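Local atomic coordinates of CHAD domain (Ricinus communis, PDB entry 6QV5), a protein that probably binds inorganic polyphosphate through an all-helical CHAD domain and also holds a zinc ion between histidine side chains. Residues A191-D196 and D287-G292; H202-A207 and E239-H244; A24-A29 and K72-V77; N36-I41 and L154-W159; L123-L128 and Q255-Q260. One frame throughout, in Å; residues are numbered along the deposited sequence. Where two conformers were deposited one is given.

Contact 1 of 5, residues A191-D196 and D287-G292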
# COMPACT_ATOMS: atom_id res chain seq x y z
N ALA A 191 -16.93 12.43 2.63
CA ALA A 191 -18.26 12.97 2.90
C ALA A 191 -19.32 11.87 2.93
O ALA A 191 -20.19 11.87 3.80
CB ALA A 191 -18.62 14.03 1.87
N ARG A 192 -19.24 10.91 1.98
CA ARG A 192 -20.14 9.75 1.86
C ARG A 192 -19.92 8.73 2.99
O ARG A 192 -20.79 7.90 3.24
CB ARG A 192 -19.98 9.08 0.48
CG ARG A 192 -21.10 9.39 -0.52
CD ARG A 192 -20.89 10.69 -1.28
NE ARG A 192 -21.79 10.79 -2.43
CZ ARG A 192 -21.99 11.90 -3.14
NH1 ARG A 192 -21.35 13.02 -2.83
NH2 ARG A 192 -22.84 11.89 -4.16
N MET A 193 -18.75 8.82 3.65
CA MET A 193 -18.29 7.99 4.77
C MET A 193 -19.28 8.03 5.94
O MET A 193 -19.68 9.11 6.38
CB MET A 193 -16.91 8.50 5.21
CG MET A 193 -16.13 7.55 6.08
SD MET A 193 -14.41 8.10 6.27
CE MET A 193 -14.64 9.65 7.15
N GLN A 194 -19.69 6.84 6.42
CA GLN A 194 -20.63 6.68 7.53
C GLN A 194 -20.06 5.75 8.61
O GLN A 194 -19.23 4.89 8.31
CB GLN A 194 -22.00 6.18 7.00
CG GLN A 194 -23.18 6.34 7.97
CD GLN A 194 -23.55 7.78 8.24
OE1 GLN A 194 -23.05 8.41 9.18
NE2 GLN A 194 -24.44 8.33 7.44
N ASP A 195 -20.50 5.94 9.88
CA ASP A 195 -20.09 5.18 11.06
C ASP A 195 -20.38 3.69 10.96
O ASP A 195 -21.48 3.30 10.55
CB ASP A 195 -20.68 5.79 12.35
CG ASP A 195 -22.20 5.82 12.44
OD1 ASP A 195 -22.86 5.93 11.38
OD2 ASP A 195 -22.73 5.75 13.57
N ASP A 196 -19.38 2.86 11.34
CA ASP A 196 -19.39 1.39 11.34
C ASP A 196 -19.66 0.77 9.95
O ASP A 196 -20.24 -0.32 9.84
CB ASP A 196 -20.35 0.83 12.42
CG ASP A 196 -19.79 0.91 13.82
OD1 ASP A 196 -19.86 2.01 14.42
OD2 ASP A 196 -19.28 -0.11 14.32
N ASP A 287 -14.89 11.77 12.87
CA ASP A 287 -15.00 13.19 13.22
C ASP A 287 -13.64 13.90 13.15
O ASP A 287 -13.57 15.02 12.66
CB ASP A 287 -15.65 13.37 14.61
CG ASP A 287 -17.13 13.02 14.68
OD1 ASP A 287 -17.74 12.79 13.61
OD2 ASP A 287 -17.68 12.99 15.80
N ALA A 288 -12.56 13.22 13.60
CA ALA A 288 -11.19 13.75 13.55
C ALA A 288 -10.67 13.74 12.10
O ALA A 288 -9.92 14.64 11.72
CB ALA A 288 -10.28 12.92 14.43
N ILE A 289 -11.10 12.73 11.30
CA ILE A 289 -10.75 12.57 9.88
C ILE A 289 -11.40 13.70 9.07
O ILE A 289 -10.71 14.37 8.30
CB ILE A 289 -11.15 11.14 9.37
CG1 ILE A 289 -10.17 10.07 9.90
CG2 ILE A 289 -11.25 11.08 7.84
CD1 ILE A 289 -10.74 8.65 9.97
N ARG A 290 -12.72 13.93 9.27
CA ARG A 290 -13.52 14.97 8.63
C ARG A 290 -12.93 16.36 8.90
O ARG A 290 -12.80 17.14 7.96
CB ARG A 290 -14.99 14.90 9.09
CG ARG A 290 -15.79 13.78 8.43
CD ARG A 290 -16.87 13.26 9.36
NE ARG A 290 -17.68 12.21 8.75
CZ ARG A 290 -18.59 11.49 9.40
NH1 ARG A 290 -18.83 11.71 10.69
NH2 ARG A 290 -19.28 10.56 8.76
N ALA A 291 -12.53 16.63 10.16
CA ALA A 291 -11.92 17.90 10.58
C ALA A 291 -10.51 18.09 10.00
O ALA A 291 -10.07 19.22 9.82
CB ALA A 291 -11.88 17.98 12.10
N GLY A 292 -9.83 16.98 9.71
CA GLY A 292 -8.49 16.99 9.14
C GLY A 292 -8.48 17.22 7.64
O GLY A 292 -7.48 17.70 7.10
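M193 meets residues 287-292 with both its side chain and its backbone carbonyl, just past the point where helix 171-192 gives way to a loop. The tight part is apolar. Methyl CE of M193 lies 3.7 Å from CG2, the short branch of I289, and the two buried side chains cross at about a right angle. The thioether chain leaves anti to the backbone N (chi1 -164°), runs straight through chi2 and bends only at chi3, which brings CE round to the isoleucine.

The polar side, nearer solvent, is held by one good bond and is otherwise loose. R290 stretches its guanidinium to the loop, and NH2 donates to O of M193 at 2.8 Å, with the oxygen in the plane of the guanidinium. This bond is short but bent (N-H...O angle 139°) and arrives from above the carbonyl plane. Looser is the salt bridge from NH1 of R290 to OD1 of D287 at 3.3 Å, its hydrogen bond being weak. Exposed Q194 merely brushes the arginine, while the carboxylate of D195 stays too far off to touch it.

The contact thus joins the end of helix 171-192 to the short helix 286-293 near the C-terminus of the chain, and I289 also packs on T237 of the long helix 224-260.

Contact 2 of 5, residues H202-A207 and E239-H244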
# COMPACT_ATOMS: atom_id res chain seq x y z
N HIS A 202 -12.91 1.95 3.82
CA HIS A 202 -11.89 1.36 2.94
C HIS A 202 -11.68 2.25 1.71
O HIS A 202 -10.53 2.44 1.30
CB HIS A 202 -12.27 -0.08 2.55
CG HIS A 202 -11.58 -0.61 1.33
ND1 HIS A 202 -10.27 -1.02 1.37
CD2 HIS A 202 -12.05 -0.76 0.07
CE1 HIS A 202 -9.98 -1.41 0.14
NE2 HIS A 202 -11.02 -1.27 -0.68
N ARG A 203 -12.78 2.78 1.13
CA ARG A 203 -12.76 3.67 -0.03
C ARG A 203 -12.01 4.97 0.26
O ARG A 203 -11.27 5.44 -0.60
CB ARG A 203 -14.19 3.97 -0.52
CG ARG A 203 -14.71 2.97 -1.55
CD ARG A 203 -16.07 3.37 -2.07
NE ARG A 203 -17.14 3.04 -1.13
CZ ARG A 203 -18.39 3.49 -1.21
NH1 ARG A 203 -18.74 4.31 -2.20
NH2 ARG A 203 -19.29 3.14 -0.31
N THR A 204 -12.19 5.53 1.48
CA THR A 204 -11.53 6.75 1.94
C THR A 204 -10.02 6.49 2.11
O THR A 204 -9.22 7.32 1.66
CB THR A 204 -12.22 7.30 3.21
OG1 THR A 204 -13.62 7.41 2.97
CG2 THR A 204 -11.67 8.65 3.64
N ARG A 205 -9.66 5.35 2.75
CA ARG A 205 -8.28 4.92 3.01
C ARG A 205 -7.48 4.75 1.70
O ARG A 205 -6.32 5.15 1.64
CB ARG A 205 -8.30 3.62 3.83
CG ARG A 205 -6.95 3.14 4.34
CD ARG A 205 -7.08 2.02 5.37
NE ARG A 205 -7.89 0.89 4.89
CZ ARG A 205 -7.41 -0.16 4.23
NH1 ARG A 205 -6.11 -0.25 3.96
NH2 ARG A 205 -8.22 -1.13 3.83
N ILE A 206 -8.11 4.15 0.67
CA ILE A 206 -7.44 3.92 -0.62
C ILE A 206 -7.34 5.24 -1.41
O ILE A 206 -6.34 5.44 -2.11
CB ILE A 206 -8.01 2.74 -1.46
CG1 ILE A 206 -9.47 2.95 -1.90
CG2 ILE A 206 -7.83 1.40 -0.72
CD1 ILE A 206 -9.81 2.39 -3.28
N ALA A 207 -8.33 6.15 -1.27
CA ALA A 207 -8.33 7.47 -1.92
C ALA A 207 -7.21 8.32 -1.32
O ALA A 207 -6.61 9.13 -2.03
CB ALA A 207 -9.68 8.16 -1.71
N GLU A 239 -3.07 6.69 8.62
CA GLU A 239 -2.62 6.14 9.90
C GLU A 239 -3.82 5.75 10.78
O GLU A 239 -3.79 4.69 11.42
CB GLU A 239 -1.73 7.16 10.62
CG GLU A 239 -0.99 6.63 11.83
CD GLU A 239 -0.41 7.72 12.72
OE1 GLU A 239 0.59 8.35 12.31
OE2 GLU A 239 -0.96 7.93 13.83
N GLU A 240 -4.88 6.59 10.80
CA GLU A 240 -6.09 6.37 11.58
C GLU A 240 -6.96 5.23 11.03
O GLU A 240 -7.31 4.33 11.79
CB GLU A 240 -6.89 7.68 11.74
CG GLU A 240 -8.17 7.58 12.58
CD GLU A 240 -8.07 7.05 14.00
OE1 GLU A 240 -7.03 7.27 14.66
OE2 GLU A 240 -9.05 6.41 14.45
N LEU A 241 -7.29 5.27 9.73
CA LEU A 241 -8.10 4.24 9.08
C LEU A 241 -7.36 2.90 8.97
O LEU A 241 -8.00 1.85 9.00
CB LEU A 241 -8.60 4.69 7.69
CG LEU A 241 -9.64 5.82 7.66
CD1 LEU A 241 -9.60 6.56 6.34
CD2 LEU A 241 -11.05 5.29 7.94
N GLY A 242 -6.03 2.96 8.87
CA GLY A 242 -5.15 1.80 8.79
C GLY A 242 -5.06 1.05 10.11
O GLY A 242 -4.94 -0.17 10.11
N ARG A 243 -5.14 1.80 11.24
CA ARG A 243 -5.11 1.27 12.61
C ARG A 243 -6.31 0.34 12.83
O ARG A 243 -6.12 -0.78 13.32
CB ARG A 243 -5.11 2.44 13.62
CG ARG A 243 -5.23 2.01 15.09
CD ARG A 243 -5.73 3.13 16.00
NE ARG A 243 -7.04 3.66 15.60
CZ ARG A 243 -8.21 3.13 15.95
NH1 ARG A 243 -8.25 2.05 16.72
NH2 ARG A 243 -9.34 3.68 15.54
N HIS A 244 -7.52 0.79 12.45
CA HIS A 244 -8.76 0.02 12.56
C HIS A 244 -8.77 -1.15 11.58
O HIS A 244 -9.36 -2.19 11.88
CB HIS A 244 -9.99 0.93 12.36
CG HIS A 244 -11.29 0.25 12.67
ND1 HIS A 244 -11.81 0.26 13.95
CD2 HIS A 244 -12.11 -0.45 11.87
CE1 HIS A 244 -12.94 -0.42 13.88
NE2 HIS A 244 -13.16 -0.88 12.65
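L241 and R205 account for most of the surface buried here, with T204 and the backbone at G242 adding smaller shares. The short helical segments run at 133° to each other, with axes 9.6 Å apart at their closest, and the CA atoms of R205 and L241 approach to 6.1 Å.

L241 directs CD1 at the backbone of the facing helix, 3.8 Å from N of R205. The same methyl lies 4.0 Å from CG2 of T204, whose side chain it meets at about a right angle. The threonine OG1 bonds chiefly to O of S200 in its own helix, with a weak bond to O of R189, and the methyl branch is what L241 touches.

R205 contributes its hydrocarbon part. With CG anti to the backbone N (chi1 -172°) and chi2 also extended, the methylenes lie over L241, CB to CB at 4.0 Å. In one of the two conformers modelled for R205, CD continues to the peptide after L241, 3.7 Å from C of L241, with N of G242 alongside; the arginine is therefore not fixed in a single pose. The chain then bends at chi3, and the guanidinium makes no hydrogen bond to residues 239-244. Away from the crossing, NH2 of R243 and OE2 of E240 form a salt bridge at 3.0 Å; OE2 also accepts from N of D285.

Helix 171-192 packs on helix 198-217 through L186 and R189, both touching A207. Beside helix 224-260, A284 of a loop and helix 286-293 cover L241.

Contact 3 of 5, residues A24-A29 and K72-V77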
# COMPACT_ATOMS: atom_id res chain seq x y z
N ALA A 24 8.86 19.33 -18.09
CA ALA A 24 8.97 17.93 -18.54
C ALA A 24 7.70 17.43 -19.21
O ALA A 24 6.59 17.79 -18.80
CB ALA A 24 9.35 17.03 -17.38
N ALA A 25 7.86 16.59 -20.25
CA ALA A 25 6.76 16.00 -21.03
C ALA A 25 6.25 14.71 -20.38
O ALA A 25 6.93 14.14 -19.52
CB ALA A 25 7.23 15.73 -22.45
N LEU A 26 5.05 14.25 -20.80
CA LEU A 26 4.43 13.01 -20.31
C LEU A 26 5.26 11.79 -20.74
O LEU A 26 5.33 10.81 -20.00
CB LEU A 26 2.97 12.90 -20.81
CG LEU A 26 2.13 11.69 -20.34
CD1 LEU A 26 1.96 11.67 -18.82
CD2 LEU A 26 0.77 11.68 -21.01
N SER A 27 5.94 11.89 -21.90
CA SER A 27 6.83 10.87 -22.45
C SER A 27 8.10 10.70 -21.59
O SER A 27 8.81 9.70 -21.74
CB SER A 27 7.20 11.19 -23.89
OG SER A 27 8.02 12.35 -23.98
N GLU A 28 8.38 11.67 -20.71
CA GLU A 28 9.54 11.70 -19.80
C GLU A 28 9.13 11.31 -18.38
O GLU A 28 9.89 10.62 -17.70
CB GLU A 28 10.20 13.08 -19.80
CG GLU A 28 10.81 13.48 -21.14
CD GLU A 28 11.31 14.91 -21.26
OE1 GLU A 28 10.68 15.82 -20.67
OE2 GLU A 28 12.32 15.12 -21.97
N ALA A 29 7.94 11.76 -17.93
CA ALA A 29 7.39 11.50 -16.60
C ALA A 29 6.98 10.04 -16.40
O ALA A 29 7.35 9.44 -15.39
CB ALA A 29 6.22 12.42 -16.32
N LYS A 72 -2.92 2.62 -12.61
CA LYS A 72 -4.33 3.01 -12.53
C LYS A 72 -4.55 4.43 -13.06
O LYS A 72 -5.53 4.66 -13.77
CB LYS A 72 -4.85 2.86 -11.09
CG LYS A 72 -6.37 2.68 -11.01
CD LYS A 72 -6.83 2.17 -9.64
CE LYS A 72 -6.78 0.66 -9.49
NZ LYS A 72 -7.82 -0.02 -10.31
N LEU A 73 -3.65 5.37 -12.71
CA LEU A 73 -3.75 6.76 -13.18
C LEU A 73 -3.33 6.90 -14.65
O LEU A 73 -3.90 7.72 -15.36
CB LEU A 73 -3.02 7.77 -12.26
CG LEU A 73 -1.55 7.51 -11.92
CD1 LEU A 73 -0.62 8.29 -12.84
CD2 LEU A 73 -1.26 7.90 -10.49
N PHE A 74 -2.37 6.07 -15.10
CA PHE A 74 -1.87 6.06 -16.48
C PHE A 74 -2.71 5.15 -17.40
O PHE A 74 -2.40 5.04 -18.58
CB PHE A 74 -0.39 5.62 -16.53
CG PHE A 74 0.65 6.63 -16.12
CD1 PHE A 74 0.75 7.86 -16.76
CD2 PHE A 74 1.60 6.32 -15.15
CE1 PHE A 74 1.73 8.79 -16.39
CE2 PHE A 74 2.58 7.25 -14.78
CZ PHE A 74 2.64 8.47 -15.40
N ASP A 75 -3.77 4.49 -16.86
CA ASP A 75 -4.64 3.55 -17.58
C ASP A 75 -5.31 4.12 -18.84
O ASP A 75 -5.44 3.39 -19.83
CB ASP A 75 -5.71 2.96 -16.64
CG ASP A 75 -6.48 1.79 -17.22
OD1 ASP A 75 -5.91 0.68 -17.32
OD2 ASP A 75 -7.67 1.98 -17.58
N ALA A 76 -5.72 5.40 -18.82
CA ALA A 76 -6.36 6.07 -19.95
C ALA A 76 -5.39 6.33 -21.11
O ALA A 76 -5.74 6.07 -22.26
CB ALA A 76 -7.02 7.36 -19.51
N VAL A 77 -4.18 6.84 -20.80
CA VAL A 77 -3.15 7.15 -21.81
C VAL A 77 -2.37 5.91 -22.26
O VAL A 77 -2.02 5.80 -23.44
CB VAL A 77 -2.20 8.31 -21.38
CG1 VAL A 77 -2.92 9.66 -21.41
CG2 VAL A 77 -1.56 8.06 -20.02
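L26, in the first turn of helix 26-42, faces F74 and V77, which lie just past the end of helix 54-73; the nearest CA atoms, those of L26 and V77, are 9.7 Å apart, so side chains alone bridge the gap. A25 holds the N-cap position, and its N donates to OE1 of E28 at 3.0 Å, nearly straight at 169°. This is one half of a capping box, since alanine has no side-chain acceptor to return the bond.

L26 extends with CG anti to its backbone N (chi1 -177°) and forks between its two partners. CD1 comes to the edge of the F74 ring, 3.8 Å from CE1, while the two side chains slide past each other in opposite directions. CD2 reaches CG1 of V77 at 4.2 Å. One face of the phenylalanine is covered from within its own segment, where CD1 of L73 sits over the ring centre.

L26 and F74 are buried and V77 is exposed at the rim. With F30, edge-to-face on F74, and F174, nearly parallel to it, they join the start of helix 26-42, the end of helix 54-73 and helix 171-192 by apolar and aromatic packing in the all-helical CHAD fold.

Contact 4 of 5, residues N36-I41 and L154-W159; sequences NCLEHI and LTLGAW
L38 of helix 26-42 points at L156 and G157 of helix 147-163, and the two backbones stay well apart, with the CA atoms of L38 and G157 8.0 Å from each other. Everything that touches is apolar. L38 sets CG anti to its carbonyl carbon (chi1 -69°) and spreads its methyls over neighbouring residues of the other helix: CD2 lies 4.1 Å from CD1 of L156, and CD1 lies 4.3 Å from CA of G157.

Because glycine offers only its backbone, the leucine methyl rests against the helix itself. This is side-chain packing between two helices of the all-helical CHAD fold, light in extent and without any hydrogen bond across. L156 is buried and also packs on I88 of helix 82-108.

Around the leucine, M153 of helix 147-163 touches L38 as well, and I41 one turn on packs against Y149 and M153. Polar groups of residues 36-41 turn to other partners: OD1 of N36 accepts from NH1 of R66, its ND2 donates to O of Q16, and NE2 of H40 bonds with OE1 of Q59.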
# COMPACT_ATOMS: atom_id res chain seq x y z
N ASN A 36 10.82 4.32 -11.15
CA ASN A 36 11.01 4.56 -9.72
C ASN A 36 10.28 3.47 -8.91
O ASN A 36 10.80 3.02 -7.89
CB ASN A 36 10.47 5.95 -9.35
CG ASN A 36 10.78 6.38 -7.94
OD1 ASN A 36 10.08 6.03 -6.99
ND2 ASN A 36 11.83 7.17 -7.78
N CYS A 37 9.09 3.05 -9.39
CA CYS A 37 8.27 2.01 -8.78
C CYS A 37 8.94 0.64 -8.92
O CYS A 37 9.02 -0.09 -7.93
CB CYS A 37 6.86 2.00 -9.37
SG CYS A 37 5.84 3.40 -8.86
N LEU A 38 9.44 0.32 -10.13
CA LEU A 38 10.12 -0.94 -10.42
C LEU A 38 11.43 -1.07 -9.65
O LEU A 38 11.74 -2.16 -9.18
CB LEU A 38 10.33 -1.15 -11.93
CG LEU A 38 9.08 -1.41 -12.77
CD1 LEU A 38 9.36 -1.17 -14.25
CD2 LEU A 38 8.52 -2.81 -12.55
N GLU A 39 12.18 0.05 -9.48
CA GLU A 39 13.43 0.10 -8.72
C GLU A 39 13.15 -0.17 -7.23
O GLU A 39 13.89 -0.91 -6.60
CB GLU A 39 14.14 1.46 -8.91
CG GLU A 39 15.49 1.57 -8.21
CD GLU A 39 16.05 2.97 -8.05
OE1 GLU A 39 15.28 3.90 -7.75
OE2 GLU A 39 17.28 3.13 -8.22
N HIS A 40 12.04 0.41 -6.70
CA HIS A 40 11.59 0.24 -5.32
C HIS A 40 11.29 -1.23 -4.99
O HIS A 40 11.57 -1.69 -3.88
CB HIS A 40 10.38 1.15 -5.04
CG HIS A 40 10.01 1.32 -3.59
ND1 HIS A 40 8.80 1.87 -3.22
CD2 HIS A 40 10.72 1.04 -2.47
CE1 HIS A 40 8.79 1.88 -1.90
NE2 HIS A 40 9.93 1.39 -1.40
N ILE A 41 10.78 -1.98 -5.98
CA ILE A 41 10.47 -3.41 -5.88
C ILE A 41 11.77 -4.24 -5.98
O ILE A 41 12.06 -5.04 -5.08
CB ILE A 41 9.42 -3.84 -6.95
CG1 ILE A 41 8.08 -3.08 -6.77
CG2 ILE A 41 9.19 -5.36 -6.96
CD1 ILE A 41 7.20 -2.97 -8.01
N LEU A 154 10.66 -7.93 -16.34
CA LEU A 154 11.26 -7.74 -17.66
C LEU A 154 10.21 -7.26 -18.67
O LEU A 154 10.48 -6.31 -19.40
CB LEU A 154 11.91 -9.06 -18.11
CG LEU A 154 12.74 -9.05 -19.39
CD1 LEU A 154 14.08 -8.36 -19.16
CD2 LEU A 154 12.98 -10.46 -19.88
N THR A 155 9.02 -7.91 -18.70
CA THR A 155 7.92 -7.57 -19.62
C THR A 155 7.34 -6.18 -19.29
O THR A 155 7.01 -5.44 -20.22
CB THR A 155 6.87 -8.69 -19.69
OG1 THR A 155 7.54 -9.95 -19.85
CG2 THR A 155 5.88 -8.51 -20.84
N LEU A 156 7.25 -5.82 -17.99
CA LEU A 156 6.75 -4.51 -17.55
C LEU A 156 7.69 -3.39 -18.01
O LEU A 156 7.21 -2.38 -18.53
CB LEU A 156 6.57 -4.44 -16.02
CG LEU A 156 5.18 -4.72 -15.46
CD1 LEU A 156 5.23 -4.83 -13.95
CD2 LEU A 156 4.19 -3.63 -15.85
N GLY A 157 8.99 -3.60 -17.82
CA GLY A 157 10.04 -2.67 -18.22
C GLY A 157 10.10 -2.45 -19.72
O GLY A 157 10.27 -1.32 -20.18
N ALA A 158 9.91 -3.55 -20.49
CA ALA A 158 9.89 -3.54 -21.96
C ALA A 158 8.66 -2.80 -22.48
O ALA A 158 8.78 -2.05 -23.45
CB ALA A 158 9.91 -4.97 -22.49
N TRP A 159 7.50 -3.00 -21.83
CA TRP A 159 6.23 -2.34 -22.18
C TRP A 159 6.31 -0.85 -21.85
O TRP A 159 5.85 -0.03 -22.65
CB TRP A 159 5.06 -3.02 -21.45
CG TRP A 159 3.76 -2.27 -21.54
CD1 TRP A 159 2.87 -2.30 -22.57
CD2 TRP A 159 3.23 -1.37 -20.56
NE1 TRP A 159 1.81 -1.46 -22.30
CE2 TRP A 159 2.01 -0.87 -21.07
CE3 TRP A 159 3.67 -0.91 -19.31
CZ2 TRP A 159 1.22 0.05 -20.38
CZ3 TRP A 159 2.89 0.00 -18.62
CH2 TRP A 159 1.68 0.46 -19.15

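Contact 5 of 5, residues L123-L128 and Q255-Q260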
# COMPACT_ATOMS: atom_id res chain seq x y z
N LEU A 123 1.44 -16.71 24.87
CA LEU A 123 2.87 -16.96 24.60
C LEU A 123 3.05 -18.03 23.53
O LEU A 123 3.90 -17.87 22.64
CB LEU A 123 3.61 -17.34 25.89
CG LEU A 123 3.99 -16.18 26.80
CD1 LEU A 123 3.02 -16.06 27.96
CD2 LEU A 123 5.40 -16.34 27.33
N GLU A 124 2.25 -19.12 23.59
CA GLU A 124 2.28 -20.20 22.61
C GLU A 124 1.63 -19.77 21.28
O GLU A 124 2.00 -20.30 20.23
CB GLU A 124 1.67 -21.51 23.16
CG GLU A 124 0.20 -21.44 23.54
CD GLU A 124 -0.30 -22.57 24.41
OE1 GLU A 124 -0.22 -23.74 23.98
OE2 GLU A 124 -0.79 -22.29 25.53
N LEU A 125 0.70 -18.80 21.34
CA LEU A 125 0.02 -18.23 20.17
C LEU A 125 1.00 -17.35 19.40
O LEU A 125 1.03 -17.41 18.17
CB LEU A 125 -1.22 -17.42 20.61
CG LEU A 125 -2.03 -16.71 19.50
CD1 LEU A 125 -2.76 -17.70 18.62
CD2 LEU A 125 -3.01 -15.73 20.09
N ASN A 126 1.83 -16.57 20.12
CA ASN A 126 2.87 -15.70 19.56
C ASN A 126 3.92 -16.52 18.81
O ASN A 126 4.40 -16.08 17.77
CB ASN A 126 3.53 -14.87 20.67
CG ASN A 126 4.40 -13.76 20.15
OD1 ASN A 126 3.93 -12.67 19.80
ND2 ASN A 126 5.70 -14.01 20.09
N ALA A 127 4.23 -17.73 19.33
CA ALA A 127 5.17 -18.67 18.73
C ALA A 127 4.57 -19.29 17.46
O ALA A 127 5.30 -19.51 16.49
CB ALA A 127 5.53 -19.77 19.72
N LEU A 128 3.24 -19.55 17.46
CA LEU A 128 2.51 -20.10 16.32
C LEU A 128 2.39 -19.07 15.20
O LEU A 128 2.60 -19.41 14.04
CB LEU A 128 1.13 -20.63 16.75
CG LEU A 128 0.24 -21.30 15.68
CD1 LEU A 128 0.83 -22.63 15.21
CD2 LEU A 128 -1.16 -21.52 16.20
N GLN A 255 -9.07 -16.24 12.80
CA GLN A 255 -10.22 -17.12 12.56
C GLN A 255 -9.84 -18.23 11.55
O GLN A 255 -10.25 -19.38 11.72
CB GLN A 255 -11.46 -16.32 12.11
CG GLN A 255 -12.73 -17.13 11.81
CD GLN A 255 -13.21 -17.99 12.96
OE1 GLN A 255 -13.75 -17.49 13.95
NE2 GLN A 255 -13.03 -19.29 12.84
N GLU A 256 -9.02 -17.88 10.53
CA GLU A 256 -8.49 -18.80 9.52
C GLU A 256 -7.50 -19.77 10.18
O GLU A 256 -7.48 -20.95 9.84
CB GLU A 256 -7.80 -18.03 8.38
CG GLU A 256 -8.76 -17.45 7.36
CD GLU A 256 -8.14 -16.51 6.34
OE1 GLU A 256 -7.04 -16.82 5.82
OE2 GLU A 256 -8.77 -15.46 6.05
N LEU A 257 -6.68 -19.25 11.13
CA LEU A 257 -5.70 -20.02 11.89
C LEU A 257 -6.39 -20.99 12.86
O LEU A 257 -5.87 -22.08 13.09
CB LEU A 257 -4.75 -19.06 12.65
CG LEU A 257 -3.60 -19.66 13.48
CD1 LEU A 257 -2.49 -20.20 12.58
CD2 LEU A 257 -3.03 -18.64 14.43
N ALA A 258 -7.57 -20.61 13.39
CA ALA A 258 -8.37 -21.44 14.30
C ALA A 258 -8.91 -22.69 13.60
O ALA A 258 -8.95 -23.76 14.22
CB ALA A 258 -9.53 -20.62 14.87
N GLN A 259 -9.32 -22.56 12.32
CA GLN A 259 -9.85 -23.65 11.51
C GLN A 259 -8.75 -24.65 11.11
O GLN A 259 -8.99 -25.85 11.13
CB GLN A 259 -10.57 -23.11 10.26
CG GLN A 259 -11.89 -22.38 10.55
CD GLN A 259 -13.01 -23.28 11.04
OE1 GLN A 259 -13.63 -23.02 12.08
NE2 GLN A 259 -13.31 -24.35 10.31
N GLN A 260 -7.55 -24.14 10.75
CA GLN A 260 -6.41 -24.96 10.34
C GLN A 260 -5.68 -25.58 11.53
O GLN A 260 -5.22 -26.72 11.44
CB GLN A 260 -5.44 -24.18 9.44
CG GLN A 260 -6.03 -23.75 8.08
CD GLN A 260 -6.44 -24.92 7.21
OE1 GLN A 260 -5.60 -25.70 6.73
NE2 GLN A 260 -7.73 -25.05 6.97
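The backbone N of L128 donates to O of E124 at 3.1 Å, a regular helical bond that holds the turn from which L128 reaches across to L257. No polar bond spans the contact itself; three leucines make it, two from helix 122-145 and one from helix 224-260. The backbones keep their distance, with the CA atoms of L128 and L257 9.3 Å apart.

L128 and L257 approach tip to tip. Methyl CD2 of L128 is 3.9 Å from CD2 of L257 and 4.1 Å from CD1 of L257, so a single methyl presses on the whole fork of the opposite residue. Both side chains hold CG anti to the backbone N (chi1 -178° in each), which extends them straight into the gap. L125, three residues before L128 on the same helix, adds a lighter touch, with CD1 4.3 Å from CD2 of L257. The CD2 methyl of L257 is therefore shared by the two leucines facing it.

L125 and L257 are buried, whereas L128 is partly exposed and is flanked by Q261, Q263 and A264 of the loop after helix 224-260. V268 and A271 of helix 265-281 pack on L125, and W101 of helix 82-108 meets L257. Of the charged groups, E256 looks to its own helix, its OE2 forming a salt bridge with NH1 of R252. One leucine received by two others spaced three residues apart, this is apolar helix-to-helix packing of the all-helical CHAD domain, far from the centre of the chain, where helices 122-145, 224-260, 265-281 and 82-108 meet.

Contacts 3 and 5 are buried, although about 45 Å apart between centres and on opposite sides of the chain's centre; contacts 1, 2 and 4 are partly buried. Contacts 1 and 2 touch directly, SD of M193 lying 3.5 Å from OG1 of T204. Contacts 3 and 4 share helix 26-42 without touching, and contacts 2 and 5 share helix 224-260. Only contact 1 carries a hydrogen bond between its segments, where an arginine meets a loop carbonyl at the edge of the fold. Contact 2 uses an arginine for its methylenes, contact 3 adds an aromatic ring, and contacts 4 and 5 rely chiefly on leucine.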